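Local coordinates for protein putative sarcosine dimethylglycine methyltransferase (Galdieria sulphuraria, PDB 2O57) that probably transfers methyl groups from S-adenosylmethionine to sarcosine and dimethylglycine, at residues A[123-128]-A[134-139]. Residues are numbered along the deposited sequence; the frame is centred on the assembly and turned at random.
Sequences EYNNQA and ITVKYG
Asn125 and Ile134 bring the C-terminal part of helix 115-128 against the start of strand 134-138, their CA atoms 7.0 Å apart, and so close the second half of a beta-alpha-beta crossover in the Rossmann-like methyltransferase domain. The strand is the outermost on its side of the sheet within this chain, parallel to strand 107-112, to which Thr135 and Lys137 bond through their backbones. Helix and strand illustrate how one amide can meet aliphatic branches with its flank while its polar atoms bond elsewhere. With CG opposite the carbonyl carbon (chi1 -59°), Asn125 carries its amide to the strand. The side chains of Asn125 and Ile134 cross at about a right angle: Asn125 CG lies 3.9 Å from Ile134 CD1, and Asn125 OD1 approaches the same methyl at 3.5 Å. Asn125 ND2 faces the other branch, 3.4 Å from Ile134 CG2, while Val136 CG2 adds a looser touch at 3.8 Å from Asn125 ND2. Arg98 of helix 95-104 gives Asn125 OD1 a hydrogen bond, which helps fix the flip of the buried amide. A leucine in place of Asn125 would probably leave Arg98 without this acceptor and break the water link to the strand. That water accepts from Asn125 ND2 at 2.8 Å and donates to Ile134 O at 2.7 Å.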
ATOM      1  N   GLU A 123      14.868 -23.348  18.613  1.00 17.11           N
ATOM      2  CA  GLU A 123      16.241 -23.808  18.325  1.00 19.37           C
ATOM      3  C   GLU A 123      17.022 -22.694  17.628  1.00 18.34           C
ATOM      4  O   GLU A 123      18.147 -22.355  18.059  1.00 17.77           O
ATOM      5  CB  GLU A 123      16.258 -25.092  17.470  1.00 18.56           C
ATOM      6  CG  GLU A 123      15.843 -26.364  18.241  1.00 23.88           C
ATOM      7  CD  GLU A 123      15.534 -27.630  17.363  1.00 24.41           C
ATOM      8  OE1 GLU A 123      15.542 -27.544  16.109  1.00 30.42           O
ATOM      9  OE2 GLU A 123      15.253 -28.711  17.960  1.00 27.76           O
ATOM     10  N   TYR A 124      16.419 -22.117  16.578  1.00 17.41           N
ATOM     11  CA  TYR A 124      17.015 -20.966  15.857  1.00 16.33           C
ATOM     12  C   TYR A 124      17.282 -19.780  16.764  1.00 16.52           C
ATOM     13  O   TYR A 124      18.327 -19.152  16.650  1.00 16.34           O
ATOM     14  CB  TYR A 124      16.149 -20.480  14.681  1.00 16.10           C
ATOM     15  CG  TYR A 124      15.984 -21.473  13.570  1.00 14.38           C
ATOM     16  CD1 TYR A 124      17.083 -22.140  13.036  1.00 16.81           C
ATOM     17  CD2 TYR A 124      14.717 -21.771  13.073  1.00 13.76           C
ATOM     18  CE1 TYR A 124      16.933 -23.076  12.017  1.00 17.19           C
ATOM     19  CE2 TYR A 124      14.549 -22.682  12.064  1.00 14.79           C
ATOM     20  CZ  TYR A 124      15.644 -23.340  11.540  1.00 16.97           C
ATOM     21  OH  TYR A 124      15.458 -24.275  10.557  1.00 16.94           O
ATOM     22  N   ASN A 125      16.343 -19.464  17.648  1.00 15.90           N
ATOM     23  CA  ASN A 125      16.536 -18.348  18.572  1.00 16.31           C
ATOM     24  C   ASN A 125      17.661 -18.594  19.561  1.00 17.10           C
ATOM     25  O   ASN A 125      18.412 -17.681  19.900  1.00 16.46           O
ATOM     26  CB  ASN A 125      15.237 -18.029  19.318  1.00 16.22           C
ATOM     27  CG  ASN A 125      14.076 -17.672  18.352  1.00 16.92           C
ATOM     28  OD1 ASN A 125      14.304 -17.180  17.250  1.00 17.34           O
ATOM     29  ND2 ASN A 125      12.842 -17.937  18.776  1.00 15.26           N
ATOM     30  N   ASN A 126      17.749 -19.828  20.040  1.00 18.17           N
ATOM     31  CA  ASN A 126      18.851 -20.237  20.903  1.00 19.95           C
ATOM     32  C   ASN A 126      20.200 -20.110  20.179  1.00 20.25           C
ATOM     33  O   ASN A 126      21.108 -19.502  20.717  1.00 20.59           O
ATOM     34  CB  ASN A 126      18.625 -21.654  21.427  1.00 20.36           C
ATOM     35  CG  ASN A 126      17.581 -21.710  22.545  1.00 24.90           C
ATOM     36  OD1 ASN A 126      17.407 -20.757  23.321  1.00 28.90           O
ATOM     37  ND2 ASN A 126      16.899 -22.858  22.653  1.00 29.47           N
ATOM     38  N   GLN A 127      20.312 -20.645  18.956  1.00 20.35           N
ATOM     39  CA  GLN A 127      21.563 -20.527  18.161  1.00 22.00           C
ATOM     40  C   GLN A 127      21.897 -19.045  17.864  1.00 21.61           C
ATOM     41  O   GLN A 127      23.072 -18.647  17.855  1.00 21.42           O
ATOM     42  CB  GLN A 127      21.439 -21.248  16.819  1.00 21.90           C
ATOM     43  CG  GLN A 127      21.565 -22.775  16.848  1.00 24.97           C
ATOM     44  CD  GLN A 127      21.500 -23.397  15.440  1.00 25.12           C
ATOM     45  OE1 GLN A 127      21.887 -22.761  14.440  1.00 30.33           O
ATOM     46  NE2 GLN A 127      21.002 -24.650  15.359  1.00 28.79           N
ATOM     47  N   ALA A 128      20.854 -18.237  17.623  1.00 20.28           N
ATOM     48  CA  ALA A 128      21.033 -16.816  17.294  1.00 19.95           C
ATOM     49  C   ALA A 128      21.461 -15.998  18.512  1.00 19.00           C
ATOM     50  O   ALA A 128      21.944 -14.882  18.370  1.00 18.48           O
ATOM     51  CB  ALA A 128      19.739 -16.239  16.701  1.00 18.77           C
ATOM     52  N   ILE A 134      12.884 -13.406  22.250  1.00 19.11           N
ATOM     53  CA  ILE A 134      11.816 -14.098  21.510  1.00 17.75           C
ATOM     54  C   ILE A 134      11.295 -15.304  22.302  1.00 18.24           C
ATOM     55  O   ILE A 134      12.068 -16.190  22.695  1.00 16.89           O
ATOM     56  CB  ILE A 134      12.265 -14.545  20.080  1.00 18.30           C
ATOM     57  CG1 ILE A 134      12.896 -13.374  19.300  1.00 16.23           C
ATOM     58  CG2 ILE A 134      11.053 -15.149  19.285  1.00 16.89           C
ATOM     59  CD1 ILE A 134      13.658 -13.834  18.017  1.00 17.28           C
ATOM     60  N   THR A 135       9.986 -15.322  22.542  1.00 17.24           N
ATOM     61  CA  THR A 135       9.373 -16.486  23.151  1.00 19.02           C
ATOM     62  C   THR A 135       8.475 -17.157  22.144  1.00 18.39           C
ATOM     63  O   THR A 135       7.916 -16.505  21.274  1.00 19.70           O
ATOM     64  CB  THR A 135       8.577 -16.156  24.428  1.00 18.76           C
ATOM     65  OG1 THR A 135       7.396 -15.443  24.053  1.00 23.61           O
ATOM     66  CG2 THR A 135       9.378 -15.312  25.354  1.00 18.98           C
ATOM     67  N   VAL A 136       8.328 -18.463  22.241  1.00 17.36           N
ATOM     68  CA  VAL A 136       7.518 -19.158  21.271  1.00 16.87           C
ATOM     69  C   VAL A 136       6.435 -19.882  22.060  1.00 18.48           C
ATOM     70  O   VAL A 136       6.743 -20.702  22.940  1.00 15.52           O
ATOM     71  CB  VAL A 136       8.350 -20.214  20.444  1.00 16.77           C
ATOM     72  CG1 VAL A 136       7.468 -20.885  19.399  1.00 15.81           C
ATOM     73  CG2 VAL A 136       9.559 -19.573  19.750  1.00 13.39           C
ATOM     74  N   LYS A 137       5.176 -19.595  21.722  1.00 19.41           N
ATOM     75  CA  LYS A 137       4.016 -20.198  22.400  1.00 21.70           C
ATOM     76  C   LYS A 137       3.157 -20.931  21.373  1.00 20.92           C
ATOM     77  O   LYS A 137       3.048 -20.498  20.235  1.00 20.39           O
ATOM     78  CB  LYS A 137       3.178 -19.100  23.077  1.00 22.91           C
ATOM     79  CG  LYS A 137       3.978 -18.025  23.889  1.00 23.94           C
ATOM     80  CD  LYS A 137       3.104 -16.754  24.093  1.00 25.34           C
ATOM     81  CE  LYS A 137       3.814 -15.667  24.949  1.00 26.56           C
ATOM     82  NZ  LYS A 137       3.905 -15.978  26.424  1.00 27.73           N
ATOM     83  N   TYR A 138       2.621 -22.080  21.762  1.00 20.83           N
ATOM     84  CA  TYR A 138       1.682 -22.830  20.964  1.00 21.28           C
ATOM     85  C   TYR A 138       0.293 -22.277  21.239  1.00 21.07           C
ATOM     86  O   TYR A 138      -0.043 -21.966  22.386  1.00 20.66           O
ATOM     87  CB  TYR A 138       1.718 -24.312  21.340  1.00 22.01           C
ATOM     88  CG  TYR A 138       0.588 -25.141  20.759  1.00 23.82           C
ATOM     89  CD1 TYR A 138       0.705 -25.715  19.496  1.00 23.18           C
ATOM     90  CD2 TYR A 138      -0.597 -25.363  21.475  1.00 25.25           C
ATOM     91  CE1 TYR A 138      -0.316 -26.479  18.950  1.00 23.32           C
ATOM     92  CE2 TYR A 138      -1.624 -26.136  20.935  1.00 26.74           C
ATOM     93  CZ  TYR A 138      -1.469 -26.696  19.669  1.00 26.16           C
ATOM     94  OH  TYR A 138      -2.470 -27.470  19.105  1.00 27.08           O
ATOM     95  N   GLY A 139      -0.497 -22.122  20.182  1.00 20.54           N
ATOM     96  CA  GLY A 139      -1.900 -21.836  20.367  1.00 21.34           C
ATOM     97  C   GLY A 139      -2.607 -21.275  19.152  1.00 21.97           C
ATOM     98  O   GLY A 139      -2.058 -21.252  18.028  1.00 21.95           O
TER
HETATM   99  O   HOH W   1      12.676 -18.522  21.539  1.00 24.47           O